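Local structure of 432aa long hypothetical deoxyribodipyrimidine photolyase (Sulfolobus tokodaii, 2E0I) at residues R299-T304 with T336-Y341; E229-Q234 with E239-L244. The protein probably repairs cyclobutane pyrimidine dimers in DNA using light, as a photolyase that binds two FAD molecules. One frame throughout, in Å; residues are numbered along the deposited sequence.

Interaction 1: residues R299-T304 with T336-Y341; sequences RMLNST and TKLVDY. With FAD (flavin-adenine dinucleotide), chain E.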
loop_
_atom_site.group_PDB
_atom_site.type_symbol
_atom_site.label_atom_id
_atom_site.label_comp_id
_atom_site.label_asym_id
_atom_site.label_seq_id
_atom_site.Cartn_x
_atom_site.Cartn_y
_atom_site.Cartn_z
ATOM N N ARG A 299 6.175 -17.002 1.934
ATOM C CA ARG A 299 5.459 -17.864 1.009
ATOM C C ARG A 299 4.035 -17.387 0.809
ATOM O O ARG A 299 3.557 -17.338 -0.326
ATOM C CB ARG A 299 5.483 -19.311 1.483
ATOM C CG ARG A 299 6.858 -19.904 1.393
ATOM C CD ARG A 299 6.868 -21.378 1.676
ATOM N NE ARG A 299 8.238 -21.850 1.846
ATOM C CZ ARG A 299 8.573 -23.124 2.000
ATOM N NH1 ARG A 299 7.627 -24.059 1.995
ATOM N NH2 ARG A 299 9.848 -23.464 2.178
ATOM N N MET A 300 3.357 -17.026 1.894
ATOM C CA MET A 300 1.999 -16.539 1.759
ATOM C C MET A 300 2.012 -15.297 0.875
ATOM O O MET A 300 1.324 -15.241 -0.143
ATOM C CB MET A 300 1.389 -16.186 3.108
ATOM C CG MET A 300 -0.056 -15.748 2.954
ATOM S SD MET A 300 -0.903 -15.239 4.451
ATOM C CE MET A 300 -2.354 -14.505 3.710
ATOM N N LEU A 301 2.808 -14.305 1.267
ATOM C CA LEU A 301 2.920 -13.067 0.510
ATOM C C LEU A 301 3.132 -13.354 -0.975
ATOM O O LEU A 301 2.479 -12.752 -1.817
ATOM C CB LEU A 301 4.086 -12.222 1.052
ATOM C CG LEU A 301 4.675 -11.129 0.143
ATOM C CD1 LEU A 301 3.641 -10.042 -0.096
ATOM C CD2 LEU A 301 5.935 -10.542 0.774
ATOM N N ASN A 302 4.030 -14.281 -1.300
ATOM C CA ASN A 302 4.304 -14.572 -2.704
ATOM C C ASN A 302 3.122 -15.097 -3.502
ATOM O O ASN A 302 2.914 -14.713 -4.649
ATOM C CB ASN A 302 5.481 -15.547 -2.848
ATOM C CG ASN A 302 6.821 -14.910 -2.479
ATOM O OD1 ASN A 302 7.126 -13.795 -2.899
ATOM N ND2 ASN A 302 7.630 -15.627 -1.698
ATOM N N SER A 303 2.330 -15.965 -2.904
ATOM C CA SER A 303 1.217 -16.516 -3.637
ATOM C C SER A 303 -0.054 -15.740 -3.432
ATOM O O SER A 303 -0.987 -15.867 -4.208
ATOM C CB SER A 303 0.983 -17.947 -3.215
ATOM O OG SER A 303 0.496 -17.946 -1.900
ATOM N N THR A 304 -0.098 -14.918 -2.401
ATOM C CA THR A 304 -1.309 -14.173 -2.131
ATOM C C THR A 304 -1.195 -12.652 -2.314
ATOM O O THR A 304 -2.184 -11.980 -2.624
ATOM C CB THR A 304 -1.781 -14.490 -0.714
ATOM O OG1 THR A 304 -3.117 -14.029 -0.556
ATOM C CG2 THR A 304 -0.920 -13.793 0.303
ATOM N N THR A 336 6.834 -5.226 -5.077
ATOM C CA THR A 336 6.651 -6.167 -6.144
ATOM C C THR A 336 5.595 -7.205 -5.873
ATOM O O THR A 336 5.092 -7.822 -6.792
ATOM C CB THR A 336 8.005 -6.824 -6.425
ATOM O OG1 THR A 336 8.609 -6.148 -7.529
ATOM C CG2 THR A 336 7.888 -8.306 -6.685
ATOM N N LYS A 337 5.228 -7.387 -4.615
ATOM C CA LYS A 337 4.256 -8.418 -4.287
ATOM C C LYS A 337 2.965 -7.961 -3.640
ATOM O O LYS A 337 1.914 -8.551 -3.877
ATOM C CB LYS A 337 4.910 -9.454 -3.385
ATOM C CG LYS A 337 6.089 -10.159 -4.018
ATOM C CD LYS A 337 5.620 -10.976 -5.196
ATOM C CE LYS A 337 6.667 -11.956 -5.658
ATOM N NZ LYS A 337 5.969 -13.127 -6.286
ATOM N N LEU A 338 3.051 -6.923 -2.817
ATOM C CA LEU A 338 1.886 -6.396 -2.112
ATOM C C LEU A 338 0.708 -6.001 -3.007
ATOM O O LEU A 338 0.853 -5.245 -3.965
ATOM C CB LEU A 338 2.306 -5.196 -1.255
ATOM C CG LEU A 338 2.629 -5.372 0.235
ATOM C CD1 LEU A 338 2.849 -6.828 0.608
ATOM C CD2 LEU A 338 3.844 -4.522 0.555
ATOM N N VAL A 339 -0.466 -6.528 -2.691
ATOM C CA VAL A 339 -1.658 -6.190 -3.446
ATOM C C VAL A 339 -2.044 -4.767 -3.042
ATOM O O VAL A 339 -2.747 -4.075 -3.780
ATOM C CB VAL A 339 -2.841 -7.140 -3.102
ATOM C CG1 VAL A 339 -3.210 -7.001 -1.630
ATOM C CG2 VAL A 339 -4.055 -6.810 -3.961
ATOM N N ASP A 340 -1.568 -4.336 -1.870
ATOM C CA ASP A 340 -1.874 -3.005 -1.339
ATOM C C ASP A 340 -0.695 -2.024 -1.371
ATOM O O ASP A 340 -0.690 -1.020 -0.654
ATOM C CB ASP A 340 -2.389 -3.124 0.112
ATOM C CG ASP A 340 -1.368 -3.784 1.050
ATOM O OD1 ASP A 340 -0.188 -3.912 0.645
ATOM O OD2 ASP A 340 -1.734 -4.171 2.191
ATOM N N TYR A 341 0.299 -2.289 -2.207
ATOM C CA TYR A 341 1.460 -1.413 -2.251
ATOM C C TYR A 341 1.200 0.087 -2.247
ATOM O O TYR A 341 0.524 0.629 -3.124
ATOM C CB TYR A 341 2.350 -1.741 -3.452
ATOM C CG TYR A 341 3.533 -0.806 -3.560
ATOM C CD1 TYR A 341 3.663 0.067 -4.638
ATOM C CD2 TYR A 341 4.502 -0.769 -2.559
ATOM C CE1 TYR A 341 4.733 0.955 -4.715
ATOM C CE2 TYR A 341 5.568 0.110 -2.622
ATOM C CZ TYR A 341 5.679 0.969 -3.703
ATOM O OH TYR A 341 6.739 1.842 -3.767
HETATM P PA FAD E . -5.605 -4.655 9.729
HETATM O O1A FAD E . -6.908 -5.345 9.590
HETATM O O2A FAD E . -4.850 -4.507 10.992
HETATM O O5B FAD E . -6.222 -3.170 9.639
HETATM C C5B FAD E . -5.562 -2.043 10.220
HETATM C C4B FAD E . -5.612 -0.856 9.256
HETATM O O4B FAD E . -4.941 0.293 9.802
HETATM C C3B FAD E . -4.888 -1.220 7.958
HETATM O O3B FAD E . -5.855 -1.677 7.008
HETATM C C2B FAD E . -4.390 0.155 7.518
HETATM O O2B FAD E . -5.480 0.922 7.003
HETATM C C1B FAD E . -3.938 0.721 8.864
HETATM N N9A FAD E . -2.620 0.180 9.277
HETATM C C8A FAD E . -2.395 -0.840 10.102
HETATM N N7A FAD E . -1.085 -0.970 10.306
HETATM C C5A FAD E . -0.468 -0.025 9.603
HETATM C C6A FAD E . 0.859 0.343 9.408
HETATM N N6A FAD E . 1.844 -0.301 10.026
HETATM N N1A FAD E . 1.137 1.370 8.591
HETATM C C2A FAD E . 0.180 2.040 7.971
HETATM N N3A FAD E . -1.092 1.720 8.137
HETATM C C4A FAD E . -1.445 0.704 8.938
HETATM N N1 FAD E . 0.242 -1.122 4.225
HETATM C C2 FAD E . -0.180 -0.726 2.949
HETATM O O2 FAD E . -1.349 -0.407 2.746
HETATM N N3 FAD E . 0.723 -0.745 1.879
HETATM C C4 FAD E . 2.040 -1.170 2.094
HETATM O O4 FAD E . 2.848 -1.132 1.168
HETATM C C4X FAD E . 2.448 -1.577 3.360
HETATM N N5 FAD E . 3.741 -2.081 3.539
HETATM C C5X FAD E . 4.174 -2.476 4.811
HETATM C C6 FAD E . 5.470 -2.958 4.967
HETATM C C7 FAD E . 5.925 -3.321 6.230
HETATM C C7M FAD E . 7.365 -3.818 6.377
HETATM C C8 FAD E . 5.079 -3.207 7.333
HETATM C C8M FAD E . 5.560 -3.572 8.739
HETATM C C9 FAD E . 3.784 -2.726 7.166
HETATM C C9A FAD E . 3.321 -2.350 5.907
HETATM N N10 FAD E . 2.021 -1.842 5.728
HETATM C C10 FAD E . 1.559 -1.552 4.433
HETATM C "C1'" FAD E . 1.124 -1.649 6.896
HETATM C "C2'" FAD E . 0.207 -2.807 7.300
HETATM O "O2'" FAD E . 0.965 -4.005 7.483
HETATM C "C3'" FAD E . -0.919 -3.045 6.291
HETATM O "O3'" FAD E . -1.633 -1.823 6.084
HETATM C "C4'" FAD E . -1.904 -4.101 6.796
HETATM O "O4'" FAD E . -1.218 -5.327 7.065
HETATM C "C5'" FAD E . -3.010 -4.356 5.769
HETATM O "O5'" FAD E . -3.875 -5.416 6.194
HETATM P P FAD E . -5.259 -5.118 6.961
HETATM O O1P FAD E . -6.002 -4.100 6.185
HETATM O O2P FAD E . -5.910 -6.424 7.207
HETATM O O3P FAD E . -4.778 -4.466 8.356
#

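Interaction 2: residues E229-Q234 with E239-L244; sequences EAYYTQ and EFVREL. With FAD (flavin-adenine dinucleotide), chain E.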
loop_
_atom_site.group_PDB
_atom_site.type_symbol
_atom_site.label_atom_id
_atom_site.label_comp_id
_atom_site.label_asym_id
_atom_site.label_seq_id
_atom_site.Cartn_x
_atom_site.Cartn_y
_atom_site.Cartn_z
ATOM N N GLU A 229 -15.071 7.265 4.934
ATOM C CA GLU A 229 -16.113 6.266 5.087
ATOM C C GLU A 229 -15.660 5.189 6.066
ATOM O O GLU A 229 -16.408 4.799 6.955
ATOM C CB GLU A 229 -16.458 5.635 3.737
ATOM C CG GLU A 229 -17.155 6.592 2.786
ATOM C CD GLU A 229 -17.671 5.922 1.502
ATOM O OE1 GLU A 229 -16.843 5.491 0.656
ATOM O OE2 GLU A 229 -18.915 5.838 1.346
ATOM N N ALA A 230 -14.431 4.713 5.903
ATOM C CA ALA A 230 -13.898 3.681 6.785
ATOM C C ALA A 230 -13.957 4.214 8.197
ATOM O O ALA A 230 -14.331 3.505 9.138
ATOM C CB ALA A 230 -12.457 3.368 6.424
ATOM N N TYR A 231 -13.588 5.484 8.329
ATOM C CA TYR A 231 -13.565 6.135 9.622
ATOM C C TYR A 231 -14.916 6.187 10.312
ATOM O O TYR A 231 -15.048 5.761 11.444
ATOM C CB TYR A 231 -13.012 7.553 9.491
ATOM C CG TYR A 231 -13.092 8.326 10.783
ATOM C CD1 TYR A 231 -12.155 8.135 11.799
ATOM C CD2 TYR A 231 -14.137 9.219 11.006
ATOM C CE1 TYR A 231 -12.264 8.819 13.002
ATOM C CE2 TYR A 231 -14.258 9.901 12.197
ATOM C CZ TYR A 231 -13.324 9.703 13.189
ATOM O OH TYR A 231 -13.463 10.415 14.350
ATOM N N TYR A 232 -15.923 6.717 9.646
ATOM C CA TYR A 232 -17.215 6.815 10.288
ATOM C C TYR A 232 -17.901 5.487 10.542
ATOM O O TYR A 232 -18.659 5.340 11.493
ATOM C CB TYR A 232 -18.121 7.746 9.489
ATOM C CG TYR A 232 -17.896 9.183 9.858
ATOM C CD1 TYR A 232 -17.178 10.045 9.027
ATOM C CD2 TYR A 232 -18.342 9.673 11.086
ATOM C CE1 TYR A 232 -16.908 11.364 9.420
ATOM C CE2 TYR A 232 -18.073 10.980 11.485
ATOM C CZ TYR A 232 -17.360 11.815 10.653
ATOM O OH TYR A 232 -17.091 13.088 11.079
ATOM N N THR A 233 -17.632 4.503 9.708
ATOM C CA THR A 233 -18.260 3.214 9.890
ATOM C C THR A 233 -17.712 2.525 11.122
ATOM O O THR A 233 -18.422 1.784 11.794
ATOM C CB THR A 233 -18.024 2.326 8.676
ATOM O OG1 THR A 233 -18.508 2.997 7.511
ATOM C CG2 THR A 233 -18.765 1.015 8.823
ATOM N N GLN A 234 -16.450 2.791 11.427
ATOM C CA GLN A 234 -15.777 2.167 12.557
ATOM C C GLN A 234 -15.445 3.159 13.665
ATOM O O GLN A 234 -14.676 2.846 14.572
ATOM C CB GLN A 234 -14.487 1.532 12.053
ATOM C CG GLN A 234 -14.706 0.598 10.900
ATOM C CD GLN A 234 -15.248 -0.728 11.372
ATOM O OE1 GLN A 234 -14.497 -1.547 11.903
ATOM N NE2 GLN A 234 -16.557 -0.944 11.204
ATOM N N GLU A 239 -9.012 1.244 18.465
ATOM C CA GLU A 239 -7.841 0.550 17.921
ATOM C C GLU A 239 -7.738 0.662 16.401
ATOM O O GLU A 239 -6.665 0.944 15.853
ATOM C CB GLU A 239 -7.876 -0.931 18.292
ATOM C CG GLU A 239 -7.701 -1.247 19.765
ATOM C CD GLU A 239 -6.347 -0.820 20.298
ATOM O OE1 GLU A 239 -6.226 0.335 20.769
ATOM O OE2 GLU A 239 -5.402 -1.638 20.237
ATOM N N PHE A 240 -8.858 0.423 15.728
ATOM C CA PHE A 240 -8.905 0.485 14.278
ATOM C C PHE A 240 -8.724 1.908 13.773
ATOM O O PHE A 240 -8.004 2.144 12.795
ATOM C CB PHE A 240 -10.233 -0.070 13.778
ATOM C CG PHE A 240 -10.400 0.011 12.292
ATOM C CD1 PHE A 240 -9.865 -0.970 11.467
ATOM C CD2 PHE A 240 -11.083 1.084 11.713
ATOM C CE1 PHE A 240 -10.004 -0.889 10.096
ATOM C CE2 PHE A 240 -11.230 1.179 10.336
ATOM C CZ PHE A 240 -10.688 0.189 9.525
ATOM N N VAL A 241 -9.382 2.858 14.431
ATOM C CA VAL A 241 -9.267 4.253 14.025
ATOM C C VAL A 241 -7.837 4.787 14.212
ATOM O O VAL A 241 -7.346 5.557 13.384
ATOM C CB VAL A 241 -10.257 5.151 14.799
ATOM C CG1 VAL A 241 -10.070 6.598 14.403
ATOM C CG2 VAL A 241 -11.670 4.732 14.486
ATOM N N ARG A 242 -7.158 4.378 15.279
ATOM C CA ARG A 242 -5.803 4.861 15.489
ATOM C C ARG A 242 -4.911 4.301 14.391
ATOM O O ARG A 242 -4.031 4.996 13.880
ATOM C CB ARG A 242 -5.260 4.436 16.856
ATOM C CG ARG A 242 -4.109 5.313 17.364
ATOM C CD ARG A 242 -3.455 4.726 18.608
ATOM N NE ARG A 242 -2.921 3.410 18.311
ATOM C CZ ARG A 242 -3.407 2.244 18.736
ATOM N NH1 ARG A 242 -2.804 1.123 18.353
ATOM N NH2 ARG A 242 -4.454 2.182 19.551
ATOM N N GLU A 243 -5.135 3.048 14.018
ATOM C CA GLU A 243 -4.308 2.467 12.981
ATOM C C GLU A 243 -4.606 3.075 11.621
ATOM O O GLU A 243 -3.746 3.144 10.754
ATOM C CB GLU A 243 -4.446 0.939 12.983
ATOM C CG GLU A 243 -3.365 0.297 13.872
ATOM C CD GLU A 243 -3.521 -1.200 14.076
ATOM O OE1 GLU A 243 -3.740 -1.932 13.074
ATOM O OE2 GLU A 243 -3.405 -1.641 15.249
ATOM N N LEU A 244 -5.823 3.555 11.443
ATOM C CA LEU A 244 -6.194 4.181 10.188
ATOM C C LEU A 244 -5.352 5.442 10.036
ATOM O O LEU A 244 -4.949 5.816 8.934
ATOM C CB LEU A 244 -7.672 4.551 10.217
ATOM C CG LEU A 244 -8.446 4.453 8.910
ATOM C CD1 LEU A 244 -8.272 3.067 8.295
ATOM C CD2 LEU A 244 -9.907 4.710 9.201
HETATM P PA FAD E . -5.605 -4.655 9.729
HETATM O O1A FAD E . -6.908 -5.345 9.590
HETATM O O2A FAD E . -4.850 -4.507 10.992
HETATM O O5B FAD E . -6.222 -3.170 9.639
HETATM C C5B FAD E . -5.562 -2.043 10.220
HETATM C C4B FAD E . -5.612 -0.856 9.256
HETATM O O4B FAD E . -4.941 0.293 9.802
HETATM C C3B FAD E . -4.888 -1.220 7.958
HETATM O O3B FAD E . -5.855 -1.677 7.008
HETATM C C2B FAD E . -4.390 0.155 7.518
HETATM O O2B FAD E . -5.480 0.922 7.003
HETATM C C1B FAD E . -3.938 0.721 8.864
HETATM N N9A FAD E . -2.620 0.180 9.277
HETATM C C8A FAD E . -2.395 -0.840 10.102
HETATM N N7A FAD E . -1.085 -0.970 10.306
HETATM C C5A FAD E . -0.468 -0.025 9.603
HETATM C C6A FAD E . 0.859 0.343 9.408
HETATM N N6A FAD E . 1.844 -0.301 10.026
HETATM N N1A FAD E . 1.137 1.370 8.591
HETATM C C2A FAD E . 0.180 2.040 7.971
HETATM N N3A FAD E . -1.092 1.720 8.137
HETATM C C4A FAD E . -1.445 0.704 8.938
HETATM N N1 FAD E . 0.242 -1.122 4.225
HETATM C C2 FAD E . -0.180 -0.726 2.949
HETATM O O2 FAD E . -1.349 -0.407 2.746
HETATM N N3 FAD E . 0.723 -0.745 1.879
HETATM C C4 FAD E . 2.040 -1.170 2.094
HETATM O O4 FAD E . 2.848 -1.132 1.168
HETATM C C4X FAD E . 2.448 -1.577 3.360
HETATM N N5 FAD E . 3.741 -2.081 3.539
HETATM C C5X FAD E . 4.174 -2.476 4.811
HETATM C C6 FAD E . 5.470 -2.958 4.967
HETATM C C7 FAD E . 5.925 -3.321 6.230
HETATM C C7M FAD E . 7.365 -3.818 6.377
HETATM C C8 FAD E . 5.079 -3.207 7.333
HETATM C C8M FAD E . 5.560 -3.572 8.739
HETATM C C9 FAD E . 3.784 -2.726 7.166
HETATM C C9A FAD E . 3.321 -2.350 5.907
HETATM N N10 FAD E . 2.021 -1.842 5.728
HETATM C C10 FAD E . 1.559 -1.552 4.433
HETATM C "C1'" FAD E . 1.124 -1.649 6.896
HETATM C "C2'" FAD E . 0.207 -2.807 7.300
HETATM O "O2'" FAD E . 0.965 -4.005 7.483
HETATM C "C3'" FAD E . -0.919 -3.045 6.291
HETATM O "O3'" FAD E . -1.633 -1.823 6.084
HETATM C "C4'" FAD E . -1.904 -4.101 6.796
HETATM O "O4'" FAD E . -1.218 -5.327 7.065
HETATM C "C5'" FAD E . -3.010 -4.356 5.769
HETATM O "O5'" FAD E . -3.875 -5.416 6.194
HETATM P P FAD E . -5.259 -5.118 6.961
HETATM O O1P FAD E . -6.002 -4.100 6.185
HETATM O O2P FAD E . -5.910 -6.424 7.207
HETATM O O3P FAD E . -4.778 -4.466 8.356
#

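Interaction 1: residues R299-T304 with T336-Y341
Leu301 and Asn302, in the closing turn of helix 292-304, meet Lys337 and Leu338. The backbones come nearest at Asn302 and Lys337, whose CA atoms are 6.4 Å apart, and from Leu338 to Tyr341 the chain makes a type I beta turn. No hydrogen bond joins the two segments, so side chains carry the contact; just beyond, Val339 is backbone hydrogen-bonded to Gly305. Leu301 holds CG opposite its backbone N (chi1 160°), which sends CD1 obliquely across to the CD1 methyl of Leu338 and against the CB of Lys337, 3.6 Å away. Lys337 bends at chi2 (-65°) and passes Asn302; its CE lies 3.3 Å from Asn302 OD1, a contact of methylene with amide oxygen. The Asn302 amide is held from outside the pair: OD1 is hydrogen-bonded to Tyr333 OH and ND2 to Lys285 O. On the far side of the turn lies the flavin. FAD N3 donates to the backbone O of Asp340 at 2.9 Å, with an N-H...O angle of 143°, and the other methyl of Leu338, CD2, stands 3.6 Å from FAD O4. The Asp340 carboxylate is gripped through OD2 by a salt bridge to Arg312 and a hydrogen bond with Ser217 OG. Tyr341 OH is hydrogen-bonded to N7A of the second FAD, so this short turn touches both cofactors. Leu338 thus has one branch on a helix and the other on the isoalloxazine, while the bond from N3 ties the flavin to the main chain; Arg312 probably offsets the charge of Asp340 beside it.

Interaction 2: residues E229-Q234 with E239-L244
In Phe240, chi1 of 177° swings the ring toward Gln234, whose CB and CG lie along CD2 and CE2 of that ring, while a bend at chi2 (-78°) carries the amide round so that OE1 stands over one ring face, offset toward the rim. Gln234 CB approaches Phe240 CD2 to 3.5 Å, and the amide plane is perpendicular to the ring. That OE1 is hydrogen-bonded to Lys237 in the connecting turn. Val241 splits its methyls: CG1 meets the edge of the Tyr231 ring at CE1, 3.4 Å away, and CG2 lies against the backbone O of Gln234. Leu244 closes the row, its CD2 lying 4.0 Å from Ala230 CB. Replacing Phe240 by an alanine would probably open a gap beside Gln234 CB and CG and leave the Tyr214 ring without its edge-to-face partner. Beyond the contact, Glu243 O comes within 3.1 Å of FAD C1B, and Leu244 CD1 approaches the adenosine ribose at O2B. Helices 227-233 and 238-256 form a nearly antiparallel hairpin, their local axes 10.0 Å apart at 161°; helix 217-221 adds Leu220 against Ala230 and Leu244, helix 189-196 adds Leu196 against Gln234, and Tyr214 meets Phe240 edge-to-face.

How the interactions relate
Interaction 2 comes first along the chain and interaction 1 follows, with no overlap. Their centres are about 24 Å apart and their nearest atoms about 11 Å, so they do not touch directly. What they share is one FAD: 239-244 borders its adenosine end, while the turn 338-341 meets its isoalloxazine ring. The two contacts use separate helix pairs, 227-233 with 238-256 and 292-304 with 327-337, all belonging to the helical part of the chain rather than the five-stranded parallel sheet near the N-terminus. A single cofactor is therefore held by pieces distant in sequence, as expected for the helical FAD-binding domain of a photolyase.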